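Local coordinates for protein carbohydrate deacetylase Agd3 (Neosartorya fumigata, PDB 6NWZ) that probably removes N-acetyl groups from the exopolysaccharide galactosaminogalactan and is required for biofilm formation by this fungus, at residues A290-V302 with F581-H594. Numbering follows the deposited sequence.
Sequences AKMNPGSSYFVEV and FVRLVDWPLVTITH
A single parallel beta bridge pairs Ser297 with Val590 in the deacetylase domain. Its two bonds are Ser297 N to Leu589 O and Thr591 N to Ser297 O. Ahead of the bridge, residues Asn293 to Ser296 form a type II turn. The OG of Ser296 takes the N-H of Leu589 at 2.8 Å, with an almost straight 173° angle. Ser296 N closes the turn on Asn293 O, and the same OG donates to that oxygen as well, so one carbonyl holds both. This OG also accepts from a water shared by Asn293 N and Trp587 O.

Asn293 points its amide into the loop that leaves helix 569-584. Its ND2 grips two carbonyls, Trp587 O at 2.9 Å and Val585 O at 3.0 Å. Trp587 O lies close to the amide plane, while Val585 O is tilted out of it. These two bonds fix the rotation of the amide. CG1 of Val582 sits beside Asn293 OD1, and its CG2 beside Lys291 O.

Beyond the bridge, the methyl of Thr591 lies over the centre of the Phe299 ring, a CH-pi contact with CG2 3.5 Å from the ring centroid. With CG2 anti to the backbone N (OG1 chi1 -62°), OG1 is turned toward Tyr298. This OG1 bonds to Leu250 O and weakly accepts from Phe299 N. At the far end the extended Glu301 side chain (chi2 173°) reaches the start of helix 594-607. Its OE2 accepts from His594 N at 2.7 Å through the syn lone pair. Thr593, the N-cap, bonds to Glu596 N.

Tyr298 and Met292 pack on helix 569-584, and Phe581 and Trp587 on helix 520-536. Strand 300-304 runs between parallel strands 252-257 and 384-387, and Glu301, Thr593 and His594 touch strand 424-426.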
loop_
_atom_site.group_PDB
_atom_site.type_symbol
_atom_site.label_atom_id
_atom_site.label_comp_id
_atom_site.label_asym_id
_atom_site.label_seq_id
_atom_site.Cartn_x
_atom_site.Cartn_y
_atom_site.Cartn_z
ATOM N N ALA A 290 -4.815 -19.934 -3.902
ATOM C CA ALA A 290 -4.448 -20.998 -2.977
ATOM C C ALA A 290 -3.012 -20.885 -2.472
ATOM O O ALA A 290 -2.615 -21.679 -1.613
ATOM C CB ALA A 290 -4.657 -22.360 -3.640
ATOM N N LYS A 291 -2.224 -19.943 -2.985
ATOM C CA LYS A 291 -0.886 -19.698 -2.461
ATOM C C LYS A 291 -0.872 -18.660 -1.348
ATOM O O LYS A 291 0.169 -18.463 -0.715
ATOM C CB LYS A 291 0.053 -19.240 -3.582
ATOM C CG LYS A 291 0.258 -20.267 -4.675
ATOM C CD LYS A 291 1.375 -19.848 -5.615
ATOM C CE LYS A 291 1.641 -20.935 -6.644
ATOM N NZ LYS A 291 2.797 -20.615 -7.525
ATOM N N MET A 292 -1.988 -17.994 -1.101
ATOM C CA MET A 292 -2.025 -16.902 -0.148
ATOM C C MET A 292 -2.453 -17.408 1.221
ATOM O O MET A 292 -3.047 -18.478 1.357
ATOM C CB MET A 292 -2.977 -15.814 -0.634
ATOM C CG MET A 292 -2.726 -15.428 -2.067
ATOM S SD MET A 292 -3.802 -14.109 -2.630
ATOM C CE MET A 292 -2.895 -13.591 -4.087
ATOM N N ASN A 293 -2.134 -16.618 2.247
ATOM C CA ASN A 293 -2.487 -16.990 3.603
ATOM C C ASN A 293 -4.006 -17.038 3.749
ATOM O O ASN A 293 -4.735 -16.423 2.967
ATOM C CB ASN A 293 -1.890 -16.001 4.601
ATOM C CG ASN A 293 -0.383 -15.928 4.520
ATOM O OD1 ASN A 293 0.308 -16.944 4.613
ATOM N ND2 ASN A 293 0.141 -14.720 4.335
ATOM N N PRO A 294 -4.504 -17.777 4.739
ATOM C CA PRO A 294 -5.952 -17.847 4.946
ATOM C C PRO A 294 -6.567 -16.462 5.090
ATOM O O PRO A 294 -5.945 -15.528 5.601
ATOM C CB PRO A 294 -6.083 -18.659 6.239
ATOM C CG PRO A 294 -4.887 -19.544 6.223
ATOM C CD PRO A 294 -3.779 -18.717 5.616
ATOM N N GLY A 295 -7.806 -16.340 4.629
ATOM C CA GLY A 295 -8.503 -15.078 4.654
ATOM C C GLY A 295 -8.282 -14.215 3.439
ATOM O O GLY A 295 -8.914 -13.153 3.331
ATOM N N SER A 296 -7.416 -14.636 2.519
ATOM C CA SER A 296 -7.117 -13.856 1.331
ATOM C C SER A 296 -8.236 -13.974 0.302
ATOM O O SER A 296 -9.123 -14.829 0.388
ATOM C CB SER A 296 -5.794 -14.302 0.711
ATOM O OG SER A 296 -4.697 -13.975 1.541
ATOM N N SER A 297 -8.170 -13.094 -0.694
ATOM C CA SER A 297 -9.144 -13.040 -1.775
ATOM C C SER A 297 -8.624 -12.132 -2.881
ATOM O O SER A 297 -8.686 -10.904 -2.759
ATOM C CB SER A 297 -10.496 -12.535 -1.268
ATOM O OG SER A 297 -11.356 -12.242 -2.352
ATOM N N TYR A 298 -8.114 -12.719 -3.960
ATOM C CA TYR A 298 -7.493 -11.960 -5.036
ATOM C C TYR A 298 -8.267 -12.131 -6.336
ATOM O O TYR A 298 -8.710 -13.236 -6.668
ATOM C CB TYR A 298 -6.039 -12.392 -5.239
ATOM C CG TYR A 298 -5.380 -11.783 -6.457
ATOM C CD1 TYR A 298 -4.898 -10.478 -6.436
ATOM C CD2 TYR A 298 -5.233 -12.516 -7.629
ATOM C CE1 TYR A 298 -4.296 -9.921 -7.550
ATOM C CE2 TYR A 298 -4.631 -11.968 -8.749
ATOM C CZ TYR A 298 -4.165 -10.672 -8.705
ATOM O OH TYR A 298 -3.568 -10.131 -9.819
ATOM N N PHE A 299 -8.427 -11.031 -7.070
ATOM C CA PHE A 299 -8.949 -11.086 -8.428
ATOM C C PHE A 299 -8.301 -9.982 -9.251
ATOM O O PHE A 299 -7.683 -9.056 -8.716
ATOM C CB PHE A 299 -10.484 -10.987 -8.465
ATOM C CG PHE A 299 -11.042 -9.676 -7.966
ATOM C CD1 PHE A 299 -11.110 -8.566 -8.797
ATOM C CD2 PHE A 299 -11.539 -9.566 -6.677
ATOM C CE1 PHE A 299 -11.638 -7.368 -8.342
ATOM C CE2 PHE A 299 -12.070 -8.374 -6.217
ATOM C CZ PHE A 299 -12.118 -7.273 -7.051
ATOM N N VAL A 300 -8.455 -10.090 -10.568
ATOM C CA VAL A 300 -7.829 -9.179 -11.519
ATOM C C VAL A 300 -8.883 -8.220 -12.052
ATOM O O VAL A 300 -9.933 -8.651 -12.548
ATOM C CB VAL A 300 -7.161 -9.955 -12.667
ATOM C CG1 VAL A 300 -6.465 -8.997 -13.611
ATOM C CG2 VAL A 300 -6.188 -10.985 -12.111
ATOM N N GLU A 301 -8.600 -6.921 -11.961
ATOM C CA GLU A 301 -9.507 -5.872 -12.407
ATOM C C GLU A 301 -9.060 -5.331 -13.757
ATOM O O GLU A 301 -7.874 -5.054 -13.966
ATOM C CB GLU A 301 -9.571 -4.733 -11.388
ATOM C CG GLU A 301 -10.766 -3.808 -11.549
ATOM C CD GLU A 301 -10.871 -2.797 -10.421
ATOM O OE1 GLU A 301 -9.814 -2.346 -9.931
ATOM O OE2 GLU A 301 -12.009 -2.461 -10.021
ATOM N N VAL A 302 -10.022 -5.156 -14.660
ATOM C CA VAL A 302 -9.754 -4.876 -16.066
ATOM C C VAL A 302 -10.388 -3.543 -16.449
ATOM O O VAL A 302 -11.541 -3.269 -16.091
ATOM C CB VAL A 302 -10.283 -6.009 -16.965
ATOM C CG1 VAL A 302 -10.053 -5.668 -18.421
ATOM C CG2 VAL A 302 -9.594 -7.312 -16.608
ATOM N N PHE A 581 5.523 -12.030 -0.085
ATOM C CA PHE A 581 4.652 -11.562 0.987
ATOM C C PHE A 581 4.291 -12.700 1.934
ATOM O O PHE A 581 4.339 -12.541 3.160
ATOM C CB PHE A 581 3.399 -10.930 0.377
ATOM C CG PHE A 581 2.422 -10.394 1.383
ATOM C CD1 PHE A 581 2.531 -9.093 1.849
ATOM C CD2 PHE A 581 1.370 -11.180 1.836
ATOM C CE1 PHE A 581 1.620 -8.591 2.768
ATOM C CE2 PHE A 581 0.460 -10.687 2.754
ATOM C CZ PHE A 581 0.586 -9.389 3.218
ATOM N N VAL A 582 3.949 -13.866 1.381
ATOM C CA VAL A 582 3.564 -15.000 2.215
ATOM C C VAL A 582 4.771 -15.562 2.961
ATOM O O VAL A 582 4.631 -16.115 4.059
ATOM C CB VAL A 582 2.857 -16.065 1.352
ATOM C CG1 VAL A 582 2.713 -17.362 2.110
ATOM C CG2 VAL A 582 1.482 -15.563 0.926
ATOM N N ARG A 583 5.976 -15.402 2.408
ATOM C CA ARG A 583 7.172 -15.869 3.101
ATOM C C ARG A 583 7.463 -15.053 4.358
ATOM O O ARG A 583 8.047 -15.579 5.314
ATOM C CB ARG A 583 8.372 -15.820 2.161
ATOM C CG ARG A 583 9.647 -16.314 2.795
ATOM C CD ARG A 583 10.814 -16.168 1.848
ATOM N NE ARG A 583 11.319 -14.800 1.778
ATOM C CZ ARG A 583 12.256 -14.313 2.586
ATOM N NH1 ARG A 583 12.782 -15.080 3.535
ATOM N NH2 ARG A 583 12.669 -13.062 2.447
ATOM N N LEU A 584 7.062 -13.780 4.381
ATOM C CA LEU A 584 7.367 -12.873 5.483
ATOM C C LEU A 584 6.272 -12.801 6.542
ATOM O O LEU A 584 6.582 -12.783 7.737
ATOM C CB LEU A 584 7.638 -11.466 4.942
ATOM C CG LEU A 584 8.783 -11.344 3.935
ATOM C CD1 LEU A 584 8.866 -9.929 3.407
ATOM C CD2 LEU A 584 10.106 -11.765 4.559
ATOM N N VAL A 585 4.998 -12.746 6.141
ATOM C CA VAL A 585 3.883 -12.564 7.061
ATOM C C VAL A 585 2.802 -13.595 6.750
ATOM O O VAL A 585 2.811 -14.243 5.702
ATOM C CB VAL A 585 3.294 -11.143 6.984
ATOM C CG1 VAL A 585 4.363 -10.100 7.269
ATOM C CG2 VAL A 585 2.691 -10.911 5.618
ATOM N N ASP A 586 1.855 -13.738 7.680
ATOM C CA ASP A 586 0.693 -14.592 7.464
ATOM C C ASP A 586 -0.583 -13.785 7.241
ATOM O O ASP A 586 -1.686 -14.336 7.320
ATOM C CB ASP A 586 0.502 -15.569 8.624
ATOM C CG ASP A 586 0.279 -14.872 9.951
ATOM O OD1 ASP A 586 -0.844 -14.375 10.189
ATOM O OD2 ASP A 586 1.233 -14.815 10.754
ATOM N N TRP A 587 -0.458 -12.492 6.955
ATOM C CA TRP A 587 -1.624 -11.650 6.770
ATOM C C TRP A 587 -2.386 -12.050 5.508
ATOM O O TRP A 587 -1.814 -12.620 4.574
ATOM C CB TRP A 587 -1.215 -10.183 6.666
ATOM C CG TRP A 587 -0.300 -9.705 7.750
ATOM C CD1 TRP A 587 -0.102 -10.271 8.978
ATOM C CD2 TRP A 587 0.550 -8.557 7.695
ATOM N NE1 TRP A 587 0.819 -9.541 9.690
ATOM C CE2 TRP A 587 1.235 -8.482 8.922
ATOM C CE3 TRP A 587 0.799 -7.582 6.724
ATOM C CZ2 TRP A 587 2.151 -7.474 9.204
ATOM C CZ3 TRP A 587 1.708 -6.583 7.005
ATOM C CH2 TRP A 587 2.372 -6.536 8.234
ATOM N N PRO A 588 -3.680 -11.757 5.457
ATOM C CA PRO A 588 -4.429 -11.952 4.214
ATOM C C PRO A 588 -4.051 -10.912 3.171
ATOM O O PRO A 588 -3.557 -9.823 3.478
ATOM C CB PRO A 588 -5.893 -11.790 4.648
ATOM C CG PRO A 588 -5.882 -11.955 6.139
ATOM C CD PRO A 588 -4.559 -11.422 6.587
ATOM N N LEU A 589 -4.276 -11.276 1.911
ATOM C CA LEU A 589 -4.249 -10.342 0.794
ATOM C C LEU A 589 -5.672 -10.224 0.270
ATOM O O LEU A 589 -6.261 -11.221 -0.161
ATOM C CB LEU A 589 -3.306 -10.809 -0.313
ATOM C CG LEU A 589 -1.803 -10.776 -0.030
ATOM C CD1 LEU A 589 -1.039 -11.524 -1.109
ATOM C CD2 LEU A 589 -1.313 -9.346 0.064
ATOM N N VAL A 590 -6.227 -9.018 0.319
ATOM C CA VAL A 590 -7.617 -8.791 -0.056
ATOM C C VAL A 590 -7.653 -7.832 -1.236
ATOM O O VAL A 590 -7.147 -6.707 -1.144
ATOM C CB VAL A 590 -8.440 -8.245 1.117
ATOM C CG1 VAL A 590 -9.862 -8.039 0.682
ATOM C CG2 VAL A 590 -8.376 -9.210 2.288
ATOM N N THR A 591 -8.241 -8.282 -2.344
ATOM C CA THR A 591 -8.479 -7.430 -3.501
ATOM C C THR A 591 -9.868 -6.816 -3.384
ATOM O O THR A 591 -10.836 -7.513 -3.059
ATOM C CB THR A 591 -8.362 -8.224 -4.808
ATOM O OG1 THR A 591 -7.034 -8.739 -4.951
ATOM C CG2 THR A 591 -8.678 -7.343 -6.006
ATOM N N ILE A 592 -9.960 -5.507 -3.626
ATOM C CA ILE A 592 -11.234 -4.805 -3.662
ATOM C C ILE A 592 -11.325 -4.045 -4.977
ATOM O O ILE A 592 -10.316 -3.730 -5.610
ATOM C CB ILE A 592 -11.416 -3.850 -2.463
ATOM C CG1 ILE A 592 -10.299 -2.807 -2.425
ATOM C CG2 ILE A 592 -11.422 -4.627 -1.171
ATOM C CD1 ILE A 592 -10.350 -1.916 -1.204
ATOM N N THR A 593 -12.560 -3.760 -5.389
ATOM C CA THR A 593 -12.772 -3.062 -6.648
ATOM C C THR A 593 -12.270 -1.626 -6.554
ATOM O O THR A 593 -12.065 -1.076 -5.468
ATOM C CB THR A 593 -14.250 -3.062 -7.039
ATOM O OG1 THR A 593 -14.973 -2.156 -6.197
ATOM C CG2 THR A 593 -14.837 -4.457 -6.912
ATOM N N HIS A 594 -12.063 -1.022 -7.726
ATOM C CA HIS A 594 -11.644 0.373 -7.776
ATOM C C HIS A 594 -12.610 1.255 -6.998
ATOM O O HIS A 594 -12.191 2.160 -6.268
ATOM C CB HIS A 594 -11.537 0.825 -9.234
ATOM C CG HIS A 594 -11.220 2.278 -9.406
ATOM N ND1 HIS A 594 -9.995 2.723 -9.851
ATOM C CD2 HIS A 594 -11.978 3.385 -9.220
ATOM C CE1 HIS A 594 -10.006 4.043 -9.918
ATOM N NE2 HIS A 594 -11.199 4.468 -9.540
HETATM O O HOH W 1 -1.653 -13.690 1.813
HETATM O O HOH W 2 -4.345 -15.089 7.582
HETATM O O HOH W 3 -12.410 -9.761 -1.897
HETATM O O HOH W 4 -8.878 -4.338 -7.810
#